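Local coordinates for protein major pollen allergen Jun a 1 (Juniperus ashei, PDB 1PXZ) that has low pectate lyase activity, cleaving (1->4)-alpha-D-galacturonan by elimination with calcium as cofactor, and is the major allergen of cedar pollen, at residues 75-80 against 98-103; 215-220 against 236-241; 262-267 against 327-332. One frame throughout, in Å; residues are numbered along the deposited sequence.

Contact 1: 75-80 against 98-103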
ATOM      1  N   ASN A  75     -14.776  17.343  -6.328  1.00 10.96           N
ATOM      2  CA  ASN A  75     -13.361  17.163  -6.671  1.00 14.66           C
ATOM      3  C   ASN A  75     -12.520  18.105  -5.821  1.00 20.08           C
ATOM      4  O   ASN A  75     -12.908  19.265  -5.591  1.00 15.74           O
ATOM      5  CB  ASN A  75     -13.117  17.475  -8.142  1.00 13.96           C
ATOM      6  CG  ASN A  75     -13.770  16.550  -9.131  1.00 12.13           C
ATOM      7  OD1 ASN A  75     -13.804  16.827 -10.336  1.00 28.00           O
ATOM      8  ND2 ASN A  75     -14.300  15.434  -8.682  1.00  9.83           N
ATOM      9  N   MET A  76     -11.357  17.659  -5.367  1.00 10.37           N
ATOM     10  CA  MET A  76     -10.519  18.459  -4.492  1.00  8.84           C
ATOM     11  C   MET A  76      -9.035  18.188  -4.704  1.00 13.70           C
ATOM     12  O   MET A  76      -8.663  17.013  -4.639  1.00 13.74           O
ATOM     13  CB  MET A  76     -10.831  18.107  -3.032  1.00 12.26           C
ATOM     14  CG  MET A  76     -12.070  18.810  -2.515  1.00 26.97           C
ATOM     15  SD  MET A  76     -12.327  18.427  -0.761  1.00 20.19           S
ATOM     16  CE  MET A  76     -13.987  19.117  -0.604  1.00 26.26           C
ATOM     17  N   ASN A  77      -8.235  19.217  -4.941  1.00 13.68           N
ATOM     18  CA  ASN A  77      -6.788  19.104  -4.770  1.00  6.74           C
ATOM     19  C   ASN A  77      -6.432  19.647  -3.397  1.00 13.09           C
ATOM     20  O   ASN A  77      -6.642  20.845  -3.144  1.00 16.50           O
ATOM     21  CB  ASN A  77      -6.010  19.833  -5.865  1.00 11.17           C
ATOM     22  CG  ASN A  77      -6.461  19.353  -7.227  1.00 19.90           C
ATOM     23  OD1 ASN A  77      -6.764  18.174  -7.392  1.00 18.99           O
ATOM     24  ND2 ASN A  77      -6.553  20.228  -8.222  1.00 21.97           N
ATOM     25  N   ILE A  78      -5.936  18.787  -2.520  1.00  7.70           N
ATOM     26  CA  ILE A  78      -5.652  19.257  -1.159  1.00 10.68           C
ATOM     27  C   ILE A  78      -4.152  19.310  -0.922  1.00 17.65           C
ATOM     28  O   ILE A  78      -3.433  18.340  -1.186  1.00 15.47           O
ATOM     29  CB  ILE A  78      -6.320  18.354  -0.098  1.00 13.73           C
ATOM     30  CG1 ILE A  78      -7.843  18.386  -0.093  1.00 15.05           C
ATOM     31  CG2 ILE A  78      -5.740  18.682   1.273  1.00 18.28           C
ATOM     32  CD1 ILE A  78      -8.521  17.251   0.644  1.00 21.71           C
ATOM     33  N   LYS A  79      -3.690  20.466  -0.438  1.00 13.31           N
ATOM     34  CA  LYS A  79      -2.277  20.602  -0.090  1.00 16.68           C
ATOM     35  C   LYS A  79      -2.162  20.726   1.432  1.00 23.95           C
ATOM     36  O   LYS A  79      -2.549  21.741   2.025  1.00 15.99           O
ATOM     37  CB  LYS A  79      -1.585  21.791  -0.771  1.00 17.42           C
ATOM     38  CG  LYS A  79      -0.094  21.885  -0.420  1.00 15.13           C
ATOM     39  CD  LYS A  79       0.601  23.010  -1.177  1.00 22.58           C
ATOM     40  CE  LYS A  79       2.091  23.048  -0.896  1.00 24.96           C
ATOM     41  NZ  LYS A  79       2.763  24.274  -1.413  1.00 34.42           N
ATOM     42  N   LEU A  80      -1.640  19.685   2.071  1.00 11.18           N
ATOM     43  CA  LEU A  80      -1.552  19.733   3.533  1.00 13.23           C
ATOM     44  C   LEU A  80      -0.387  20.571   4.023  1.00 14.50           C
ATOM     45  O   LEU A  80       0.641  20.708   3.347  1.00 11.63           O
ATOM     46  CB  LEU A  80      -1.439  18.311   4.094  1.00 12.64           C
ATOM     47  CG  LEU A  80      -2.609  17.383   3.779  1.00 14.19           C
ATOM     48  CD1 LEU A  80      -2.204  15.942   4.055  1.00 14.60           C
ATOM     49  CD2 LEU A  80      -3.836  17.761   4.595  1.00 14.86           C
ATOM     50  N   ASP A  98     -12.804  13.327  -7.604  1.00 12.15           N
ATOM     51  CA  ASP A  98     -11.393  13.326  -7.976  1.00  9.78           C
ATOM     52  C   ASP A  98     -10.609  13.989  -6.860  1.00 12.49           C
ATOM     53  O   ASP A  98     -10.544  15.222  -6.890  1.00 10.75           O
ATOM     54  CB  ASP A  98     -11.164  14.124  -9.255  1.00 20.25           C
ATOM     55  CG  ASP A  98     -11.860  13.505 -10.452  1.00 39.91           C
ATOM     56  OD1 ASP A  98     -12.165  12.293 -10.369  1.00 41.48           O
ATOM     57  OD2 ASP A  98     -12.089  14.227 -11.447  1.00 61.51           O
ATOM     58  N   VAL A  99     -10.066  13.184  -5.962  1.00 10.51           N
ATOM     59  CA  VAL A  99      -9.309  13.691  -4.823  1.00  7.91           C
ATOM     60  C   VAL A  99      -7.816  13.472  -5.011  1.00 15.49           C
ATOM     61  O   VAL A  99      -7.408  12.331  -5.225  1.00 10.57           O
ATOM     62  CB  VAL A  99      -9.771  12.947  -3.559  1.00  9.60           C
ATOM     63  CG1 VAL A  99      -9.013  13.435  -2.346  1.00 18.92           C
ATOM     64  CG2 VAL A  99     -11.282  13.124  -3.476  1.00 11.12           C
ATOM     65  N   HIS A 100      -7.065  14.555  -4.938  1.00 10.70           N
ATOM     66  CA  HIS A 100      -5.627  14.572  -5.127  1.00  7.79           C
ATOM     67  C   HIS A 100      -4.985  15.161  -3.882  1.00 17.24           C
ATOM     68  O   HIS A 100      -5.278  16.321  -3.576  1.00 12.42           O
ATOM     69  CB  HIS A 100      -5.213  15.379  -6.358  1.00  9.97           C
ATOM     70  CG  HIS A 100      -5.579  14.768  -7.674  1.00 12.06           C
ATOM     71  ND1 HIS A 100      -6.853  14.678  -8.169  1.00 19.76           N
ATOM     72  CD2 HIS A 100      -4.805  14.186  -8.624  1.00 11.09           C
ATOM     73  CE1 HIS A 100      -6.853  14.086  -9.341  1.00 10.51           C
ATOM     74  NE2 HIS A 100      -5.603  13.771  -9.648  1.00 19.27           N
ATOM     75  N   LEU A 101      -4.150  14.372  -3.210  1.00  8.71           N
ATOM     76  CA  LEU A 101      -3.344  14.785  -2.075  1.00  6.15           C
ATOM     77  C   LEU A 101      -1.870  14.857  -2.473  1.00  9.07           C
ATOM     78  O   LEU A 101      -1.463  14.176  -3.421  1.00 11.83           O
ATOM     79  CB  LEU A 101      -3.467  13.806  -0.894  1.00  9.18           C
ATOM     80  CG  LEU A 101      -4.895  13.352  -0.577  1.00 14.65           C
ATOM     81  CD1 LEU A 101      -4.947  12.343   0.563  1.00 13.71           C
ATOM     82  CD2 LEU A 101      -5.736  14.586  -0.255  1.00 15.63           C
ATOM     83  N   GLY A 102      -1.065  15.633  -1.770  1.00  9.33           N
ATOM     84  CA  GLY A 102       0.350  15.816  -2.016  1.00 10.96           C
ATOM     85  C   GLY A 102       0.562  17.220  -2.580  1.00 17.36           C
ATOM     86  O   GLY A 102       0.516  18.187  -1.812  1.00 12.73           O
ATOM     87  N   ASN A 103       0.791  17.320  -3.888  1.00 12.08           N
ATOM     88  CA  ASN A 103       0.796  18.671  -4.483  1.00 12.65           C
ATOM     89  C   ASN A 103       1.817  19.598  -3.845  1.00 17.51           C
ATOM     90  O   ASN A 103       1.546  20.796  -3.683  1.00 16.92           O
ATOM     91  CB  ASN A 103      -0.617  19.245  -4.326  1.00 18.01           C
ATOM     92  CG  ASN A 103      -1.737  18.378  -4.864  1.00 30.15           C
ATOM     93  OD1 ASN A 103      -1.720  18.027  -6.050  1.00 25.86           O
ATOM     94  ND2 ASN A 103      -2.742  18.007  -4.060  1.00 17.47           N
TER
HETATM   95  O   HOH W   1      -9.190  17.305  -8.098  1.00 15.94           O
HETATM   96  O   HOH W   2      -0.381  17.676   0.856  1.00 15.36           O

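Contact 2: 215-220 against 236-241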
ATOM      1  N   VAL A 215       2.365  -9.251   5.048  1.00  6.54           N
ATOM      2  CA  VAL A 215       1.778  -8.290   4.106  1.00  8.92           C
ATOM      3  C   VAL A 215       1.358  -8.948   2.797  1.00  8.20           C
ATOM      4  O   VAL A 215       2.118  -9.780   2.287  1.00  8.04           O
ATOM      5  CB  VAL A 215       2.761  -7.158   3.757  1.00 10.24           C
ATOM      6  CG1 VAL A 215       2.129  -6.243   2.705  1.00  7.17           C
ATOM      7  CG2 VAL A 215       3.135  -6.371   5.008  1.00  9.56           C
ATOM      8  N   THR A 216       0.196  -8.569   2.268  1.00  6.71           N
ATOM      9  CA  THR A 216      -0.298  -9.103   0.997  1.00  7.64           C
ATOM     10  C   THR A 216      -0.209  -7.980  -0.043  1.00  7.02           C
ATOM     11  O   THR A 216      -0.741  -6.907   0.250  1.00  6.58           O
ATOM     12  CB  THR A 216      -1.751  -9.609   1.074  1.00  9.35           C
ATOM     13  OG1 THR A 216      -1.846 -10.679   2.027  1.00  8.30           O
ATOM     14  CG2 THR A 216      -2.232 -10.186  -0.255  1.00 10.35           C
ATOM     15  N   VAL A 217       0.465  -8.270  -1.150  1.00  4.46           N
ATOM     16  CA  VAL A 217       0.522  -7.271  -2.243  1.00  8.39           C
ATOM     17  C   VAL A 217      -0.186  -7.882  -3.437  1.00  6.03           C
ATOM     18  O   VAL A 217       0.433  -8.786  -4.038  1.00  7.74           O
ATOM     19  CB  VAL A 217       1.970  -6.893  -2.570  1.00  9.54           C
ATOM     20  CG1 VAL A 217       2.027  -5.934  -3.767  1.00  7.88           C
ATOM     21  CG2 VAL A 217       2.640  -6.278  -1.356  1.00  8.09           C
ATOM     22  N   ALA A 218      -1.411  -7.448  -3.751  1.00  6.72           N
ATOM     23  CA  ALA A 218      -2.184  -8.126  -4.783  1.00  7.69           C
ATOM     24  C   ALA A 218      -2.946  -7.243  -5.769  1.00 10.87           C
ATOM     25  O   ALA A 218      -3.548  -6.241  -5.393  1.00  6.41           O
ATOM     26  CB  ALA A 218      -3.192  -9.040  -4.083  1.00  7.42           C
ATOM     27  N   PHE A 219      -2.958  -7.657  -7.022  1.00  6.29           N
ATOM     28  CA  PHE A 219      -3.733  -7.050  -8.095  1.00  7.45           C
ATOM     29  C   PHE A 219      -3.320  -5.599  -8.369  1.00  5.31           C
ATOM     30  O   PHE A 219      -4.143  -4.788  -8.824  1.00  8.42           O
ATOM     31  CB  PHE A 219      -5.235  -7.112  -7.803  1.00  4.84           C
ATOM     32  CG  PHE A 219      -5.712  -8.467  -7.291  1.00  5.58           C
ATOM     33  CD1 PHE A 219      -5.658  -9.558  -8.135  1.00 10.75           C
ATOM     34  CD2 PHE A 219      -6.203  -8.601  -6.003  1.00 11.68           C
ATOM     35  CE1 PHE A 219      -6.088 -10.805  -7.679  1.00 14.30           C
ATOM     36  CE2 PHE A 219      -6.606  -9.846  -5.529  1.00 17.43           C
ATOM     37  CZ  PHE A 219      -6.530 -10.938  -6.376  1.00 15.17           C
ATOM     38  N   ASN A 220      -2.069  -5.268  -8.120  1.00  4.00           N
ATOM     39  CA  ASN A 220      -1.562  -3.921  -8.363  1.00 10.74           C
ATOM     40  C   ASN A 220      -0.979  -3.817  -9.769  1.00  9.43           C
ATOM     41  O   ASN A 220      -0.499  -4.818 -10.307  1.00  7.25           O
ATOM     42  CB  ASN A 220      -0.487  -3.522  -7.353  1.00  7.96           C
ATOM     43  CG  ASN A 220      -0.935  -3.621  -5.911  1.00  8.59           C
ATOM     44  OD1 ASN A 220      -0.598  -4.553  -5.178  1.00 11.11           O
ATOM     45  ND2 ASN A 220      -1.712  -2.634  -5.480  1.00  3.45           N
ATOM     46  N   GLY A 236      10.202  -9.926   7.365  1.00 14.98           N
ATOM     47  CA  GLY A 236       8.926 -10.627   7.497  1.00 10.66           C
ATOM     48  C   GLY A 236       8.504 -11.435   6.296  1.00 14.64           C
ATOM     49  O   GLY A 236       9.303 -11.994   5.546  1.00 14.22           O
ATOM     50  N   LEU A 237       7.201 -11.505   6.062  1.00  7.22           N
ATOM     51  CA  LEU A 237       6.624 -12.335   5.011  1.00  7.29           C
ATOM     52  C   LEU A 237       5.797 -11.493   4.062  1.00 13.34           C
ATOM     53  O   LEU A 237       4.936 -10.744   4.548  1.00 11.43           O
ATOM     54  CB  LEU A 237       5.708 -13.373   5.675  1.00 13.85           C
ATOM     55  CG  LEU A 237       4.750 -14.224   4.861  1.00 18.97           C
ATOM     56  CD1 LEU A 237       5.513 -15.096   3.879  1.00 23.01           C
ATOM     57  CD2 LEU A 237       3.908 -15.098   5.787  1.00 22.47           C
ATOM     58  N   VAL A 238       6.047 -11.611   2.760  1.00 10.44           N
ATOM     59  CA  VAL A 238       5.203 -10.869   1.825  1.00  8.05           C
ATOM     60  C   VAL A 238       4.675 -11.812   0.747  1.00  7.87           C
ATOM     61  O   VAL A 238       5.490 -12.471   0.099  1.00 10.89           O
ATOM     62  CB  VAL A 238       5.935  -9.719   1.110  1.00 14.60           C
ATOM     63  CG1 VAL A 238       4.888  -8.860   0.393  1.00  4.46           C
ATOM     64  CG2 VAL A 238       6.761  -8.884   2.058  1.00 24.18           C
ATOM     65  N   HIS A 239       3.371 -11.843   0.569  1.00  6.57           N
ATOM     66  CA  HIS A 239       2.739 -12.575  -0.519  1.00 12.19           C
ATOM     67  C   HIS A 239       2.481 -11.619  -1.687  1.00 10.56           C
ATOM     68  O   HIS A 239       1.677 -10.695  -1.551  1.00  9.33           O
ATOM     69  CB  HIS A 239       1.449 -13.244  -0.039  1.00  7.40           C
ATOM     70  CG  HIS A 239       0.774 -14.117  -1.041  1.00  8.68           C
ATOM     71  ND1 HIS A 239      -0.585 -14.253  -1.140  1.00  8.01           N
ATOM     72  CD2 HIS A 239       1.333 -14.905  -2.009  1.00  7.10           C
ATOM     73  CE1 HIS A 239      -0.878 -15.088  -2.127  1.00 12.69           C
ATOM     74  NE2 HIS A 239       0.270 -15.504  -2.669  1.00  8.73           N
ATOM     75  N   VAL A 240       3.164 -11.827  -2.794  1.00  6.43           N
ATOM     76  CA  VAL A 240       3.037 -10.947  -3.970  1.00  5.63           C
ATOM     77  C   VAL A 240       2.244 -11.669  -5.042  1.00 12.05           C
ATOM     78  O   VAL A 240       2.805 -12.542  -5.709  1.00 11.58           O
ATOM     79  CB  VAL A 240       4.417 -10.519  -4.490  1.00  5.82           C
ATOM     80  CG1 VAL A 240       4.298  -9.523  -5.651  1.00 10.37           C
ATOM     81  CG2 VAL A 240       5.254  -9.865  -3.393  1.00  6.83           C
ATOM     82  N   ALA A 241       0.951 -11.343  -5.208  1.00  6.22           N
ATOM     83  CA  ALA A 241       0.079 -12.179  -6.021  1.00  5.97           C
ATOM     84  C   ALA A 241      -0.713 -11.465  -7.105  1.00  9.51           C
ATOM     85  O   ALA A 241      -1.376 -10.466  -6.802  1.00  8.79           O
ATOM     86  CB  ALA A 241      -0.939 -12.851  -5.079  1.00  8.68           C
TER

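Contact 3: 262-267 against 327-332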
ATOM      1  N   LEU A 262       6.828 -14.704  -1.371  1.00  9.79           N
ATOM      2  CA  LEU A 262       6.018 -15.647  -2.108  1.00  3.67           C
ATOM      3  C   LEU A 262       5.379 -14.948  -3.300  1.00  7.69           C
ATOM      4  O   LEU A 262       4.340 -14.303  -3.192  1.00  8.90           O
ATOM      5  CB  LEU A 262       4.987 -16.312  -1.194  1.00  6.98           C
ATOM      6  CG  LEU A 262       5.590 -16.879   0.114  1.00  9.83           C
ATOM      7  CD1 LEU A 262       4.516 -17.605   0.913  1.00 11.47           C
ATOM      8  CD2 LEU A 262       6.767 -17.806  -0.171  1.00 12.60           C
ATOM      9  N   SER A 263       6.064 -15.098  -4.441  1.00  6.95           N
ATOM     10  CA  SER A 263       5.597 -14.532  -5.698  1.00  9.78           C
ATOM     11  C   SER A 263       4.707 -15.541  -6.416  1.00 11.03           C
ATOM     12  O   SER A 263       5.163 -16.642  -6.706  1.00 11.29           O
ATOM     13  CB  SER A 263       6.794 -14.142  -6.569  1.00  8.82           C
ATOM     14  OG  SER A 263       6.356 -13.779  -7.874  1.00 10.03           O
ATOM     15  N   GLU A 264       3.447 -15.188  -6.676  1.00  6.12           N
ATOM     16  CA  GLU A 264       2.519 -16.120  -7.314  1.00  5.50           C
ATOM     17  C   GLU A 264       1.642 -15.444  -8.342  1.00 10.69           C
ATOM     18  O   GLU A 264       0.968 -14.456  -8.012  1.00 10.76           O
ATOM     19  CB  GLU A 264       1.673 -16.722  -6.184  1.00 11.27           C
ATOM     20  CG  GLU A 264       0.673 -17.777  -6.610  1.00 16.23           C
ATOM     21  CD  GLU A 264      -0.015 -18.456  -5.439  1.00 21.32           C
ATOM     22  OE1 GLU A 264       0.110 -17.989  -4.280  1.00 14.03           O
ATOM     23  OE2 GLU A 264      -0.695 -19.473  -5.723  1.00 17.83           O
ATOM     24  N   GLY A 265       1.635 -15.925  -9.576  1.00  6.50           N
ATOM     25  CA  GLY A 265       0.721 -15.409 -10.575  1.00  7.34           C
ATOM     26  C   GLY A 265       0.979 -13.974 -10.980  1.00 10.75           C
ATOM     27  O   GLY A 265       0.050 -13.282 -11.448  1.00 10.91           O
ATOM     28  N   ASN A 266       2.198 -13.477 -10.858  1.00  7.10           N
ATOM     29  CA  ASN A 266       2.548 -12.138 -11.342  1.00  6.65           C
ATOM     30  C   ASN A 266       2.894 -12.165 -12.822  1.00 16.02           C
ATOM     31  O   ASN A 266       3.233 -13.237 -13.337  1.00 10.34           O
ATOM     32  CB  ASN A 266       3.737 -11.609 -10.530  1.00  6.89           C
ATOM     33  CG  ASN A 266       3.346 -11.449  -9.070  1.00  7.48           C
ATOM     34  OD1 ASN A 266       2.440 -10.655  -8.785  1.00  9.18           O
ATOM     35  ND2 ASN A 266       4.003 -12.168  -8.176  1.00  4.86           N
ATOM     36  N   SER A 267       2.834 -11.025 -13.500  1.00  7.57           N
ATOM     37  CA  SER A 267       3.298 -10.969 -14.890  1.00  7.77           C
ATOM     38  C   SER A 267       4.404  -9.916 -14.957  1.00 18.39           C
ATOM     39  O   SER A 267       4.199  -8.752 -14.589  1.00  8.91           O
ATOM     40  CB  SER A 267       2.158 -10.650 -15.840  1.00 11.24           C
ATOM     41  OG  SER A 267       2.635 -10.434 -17.172  1.00 11.89           O
ATOM     42  N   PHE A 327      -7.615 -16.378  -0.733  1.00 10.16           N
ATOM     43  CA  PHE A 327      -8.302 -16.024  -1.956  1.00  9.59           C
ATOM     44  C   PHE A 327      -7.623 -16.690  -3.151  1.00 12.58           C
ATOM     45  O   PHE A 327      -6.459 -17.084  -3.064  1.00 12.74           O
ATOM     46  CB  PHE A 327      -8.275 -14.509  -2.146  1.00 10.11           C
ATOM     47  CG  PHE A 327      -6.868 -13.943  -2.281  1.00  8.51           C
ATOM     48  CD1 PHE A 327      -6.082 -13.745  -1.162  1.00 10.73           C
ATOM     49  CD2 PHE A 327      -6.369 -13.622  -3.528  1.00  8.44           C
ATOM     50  CE1 PHE A 327      -4.805 -13.212  -1.271  1.00 13.84           C
ATOM     51  CE2 PHE A 327      -5.097 -13.075  -3.655  1.00  7.29           C
ATOM     52  CZ  PHE A 327      -4.330 -12.861  -2.523  1.00 11.79           C
ATOM     53  N   LYS A 328      -8.343 -16.791  -4.248  1.00 12.66           N
ATOM     54  CA  LYS A 328      -7.779 -17.487  -5.406  1.00 14.01           C
ATOM     55  C   LYS A 328      -6.754 -16.655  -6.155  1.00 12.11           C
ATOM     56  O   LYS A 328      -6.998 -15.493  -6.465  1.00 13.15           O
ATOM     57  CB  LYS A 328      -8.913 -17.842  -6.382  1.00 19.17           C
ATOM     58  CG  LYS A 328      -8.455 -18.793  -7.483  1.00 32.44           C
ATOM     59  CD  LYS A 328      -9.636 -19.266  -8.317  1.00 51.57           C
ATOM     60  CE  LYS A 328     -10.529 -20.235  -7.556  1.00 57.82           C
ATOM     61  NZ  LYS A 328     -11.957 -19.807  -7.545  1.00 53.94           N
ATOM     62  N   VAL A 329      -5.617 -17.249  -6.470  1.00 12.35           N
ATOM     63  CA  VAL A 329      -4.614 -16.623  -7.318  1.00 11.46           C
ATOM     64  C   VAL A 329      -4.598 -17.352  -8.656  1.00 17.69           C
ATOM     65  O   VAL A 329      -4.444 -18.584  -8.691  1.00 14.75           O
ATOM     66  CB  VAL A 329      -3.241 -16.652  -6.635  1.00  9.08           C
ATOM     67  CG1 VAL A 329      -2.194 -15.936  -7.482  1.00  8.83           C
ATOM     68  CG2 VAL A 329      -3.304 -16.008  -5.250  1.00 12.61           C
ATOM     69  N   GLU A 330      -4.788 -16.616  -9.751  1.00 11.79           N
ATOM     70  CA  GLU A 330      -4.719 -17.204 -11.088  1.00 10.65           C
ATOM     71  C   GLU A 330      -3.296 -17.243 -11.613  1.00 12.35           C
ATOM     72  O   GLU A 330      -2.397 -16.639 -11.025  1.00  9.95           O
ATOM     73  CB  GLU A 330      -5.547 -16.364 -12.071  1.00 10.40           C
ATOM     74  CG  GLU A 330      -6.918 -16.038 -11.497  1.00 20.56           C
ATOM     75  CD  GLU A 330      -7.837 -17.235 -11.551  1.00 29.97           C
ATOM     76  OE1 GLU A 330      -7.534 -18.135 -12.366  1.00 40.38           O
ATOM     77  OE2 GLU A 330      -8.826 -17.272 -10.790  1.00 60.72           O
ATOM     78  N   ASN A 331      -3.110 -17.949 -12.727  1.00  9.43           N
ATOM     79  CA  ASN A 331      -1.851 -17.947 -13.440  1.00  9.21           C
ATOM     80  C   ASN A 331      -1.437 -16.544 -13.888  1.00 13.12           C
ATOM     81  O   ASN A 331      -2.314 -15.722 -14.150  1.00 10.39           O
ATOM     82  CB  ASN A 331      -1.990 -18.802 -14.706  1.00 14.09           C
ATOM     83  CG  ASN A 331      -0.623 -18.922 -15.364  1.00 33.26           C
ATOM     84  OD1 ASN A 331      -0.196 -18.037 -16.108  1.00 34.23           O
ATOM     85  ND2 ASN A 331       0.045 -20.028 -15.055  1.00 39.24           N
ATOM     86  N   GLY A 332      -0.138 -16.298 -13.994  1.00 11.74           N
ATOM     87  CA  GLY A 332       0.341 -14.960 -14.335  1.00 11.72           C
ATOM     88  C   GLY A 332      -0.133 -14.458 -15.671  1.00 14.65           C
ATOM     89  O   GLY A 332      -0.190 -13.255 -15.971  1.00 14.32           O
TER
HETATM   90  O   HOH W   3       1.259 -12.037 -18.710  1.00 26.10           O

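Contact 1: 75-80 against 98-103
M76 pairs with V99 and N77 with H100 where strand 76-78 runs parallel to strand 99-102, the two axes 4.8 Å apart and 8° from parallel. They are neighbouring rungs of the right-handed parallel beta-helix of pectate lyases. The backbone ladder joins M76 N to D98 O, H100 N to M76 O and I78 N to H100 O, the last at 2.8 Å. Beyond it the side chain of N103 takes over. Its ND2 donates to I78 O at 3.0 Å and, in a more bent bond, to H100 O at 3.1 Å. Both acceptors lie close to the amide plane of N103, but ND2 stands above each carbonyl plane. H100 O therefore has two donors. On the buried face I78 and L101 lie side by side, with I78 CB 3.8 Å from L101 CD2. F72 of strand 68-72 packs against I78 and V99 there. On the other face N77 and H100 both carry CG beside the backbone N, anti to the carbonyl carbon (chi1 -54° and -69°), which sets the side chains alongside each other. The N77 amide stands almost perpendicular to the ring, with OD1 3.4 Å from H100 CB. The H100 ring stacks on H122 of the next rung. Segment 75-80 lies within an IgE-binding peptide. Water 1 links the two segments, donating to N77 OD1 at 2.7 Å and D98 O at 2.8 Å.

Contact 2: 215-220 against 236-241
V217 N donates to H239 O at 2.7 Å, the shortest polar bond between the two segments. It is nearly straight (175°). The same carbonyl receives a longer CA-H...O contact from T216 CA. The ladder continues on both sides of this bond. H239 N binds V215 O, V215 N binds L237 O, and A241 N binds V217 O at 2.9 Å. F219 N closes it with a longer bond of 3.2 Å to A241 O. These strands are successive rungs of the parallel beta-helix. V215, V217, V238 and V240 point into its core, where L201 and M199 of strand 198-201 meet some of them. V217 CG2 lies beside its own backbone N and meets V238 CG1 at 3.8 Å. V238 CG1 also touches V215 O at 3.5 Å. The opposite face carries T216, H239, A218 and A241. With CG trans to the backbone N (chi1 -175°), the H239 ring reaches A241, whose CB lies over one face, off centre. Y321 OH bonds both T216 OG1 and H239 ND1, while F28 N holds OG1 a second time. NE2 of H239 is bonded to E264 OE1, so both ring nitrogens have partners and the ring's rotation is fixed. The side chain of V217 is about 11 Å from that of R229, the predicted active-site residue.

Contact 3: 262-267 against 327-332
The end of strand 260-264 of the beta-helix, E264, and the turn after it, from G265, are met by V329 and G332 of the C-terminal extension. The chain turns at G265 (phi 67°), and with no side chain on G265 or G332 the two CA atoms come within 3.8 Å. G265 CA makes a CA-H...O contact of 3.4 Å with E330 O. G332 CA returns two, to G265 O at 3.4 Å and to N266 O at 3.5 Å. Apolar packing adds to these: V329 CG1 sits 3.5 Å from E264 CG, and the two side chains cross obliquely. E264 is extended, with CG anti to its backbone N (chi1 -177°), which carries the carboxylate past V329 CB. OE2 forms a salt bridge with R300 NH2, and OE1 accepts from T318 OG1. R300 NH2 also binds V329 O, so one guanidinium group holds both segments. Water 3 lies 2.6 Å from S267 OG and makes a weak 3.3 Å bond to G332 O. Within segment 262-267 N266 ND2 donates to S263 OG; it also donates to V240 O of strand 237-241, and OD1 accepts from N243 N. N243 and N266 are equivalent asparagines on successive turns, 23 residues apart, consistent with the asparagine ladder of pectate lyases. V329 also packs on H239 and A241 of strand 237-241, while S267 touches A335 and E330 touches L338 of helix 335-338.

Overall arrangement
From the N terminus, contact 1 comes first and contact 2 follows far downstream. Each closes a loop: 17 residues lie between the segments of contact 1, and 15 between those of contact 2. Both join successive turns of the beta-helix, 23 residues apart in register. Contact 3 comes last and spans 59 residues, bringing the C-terminal extension back onto the coil. The three are in series, with none nested or crossing. Contact 1 lies on the other side of the chain's centre from contacts 2 and 3, its centre 28 Å from that of contact 2. Contacts 2 and 3 touch: strands 237-241 and 260-264 are neighbours, and L262 O probably accepts from V240 N at 2.8 Å.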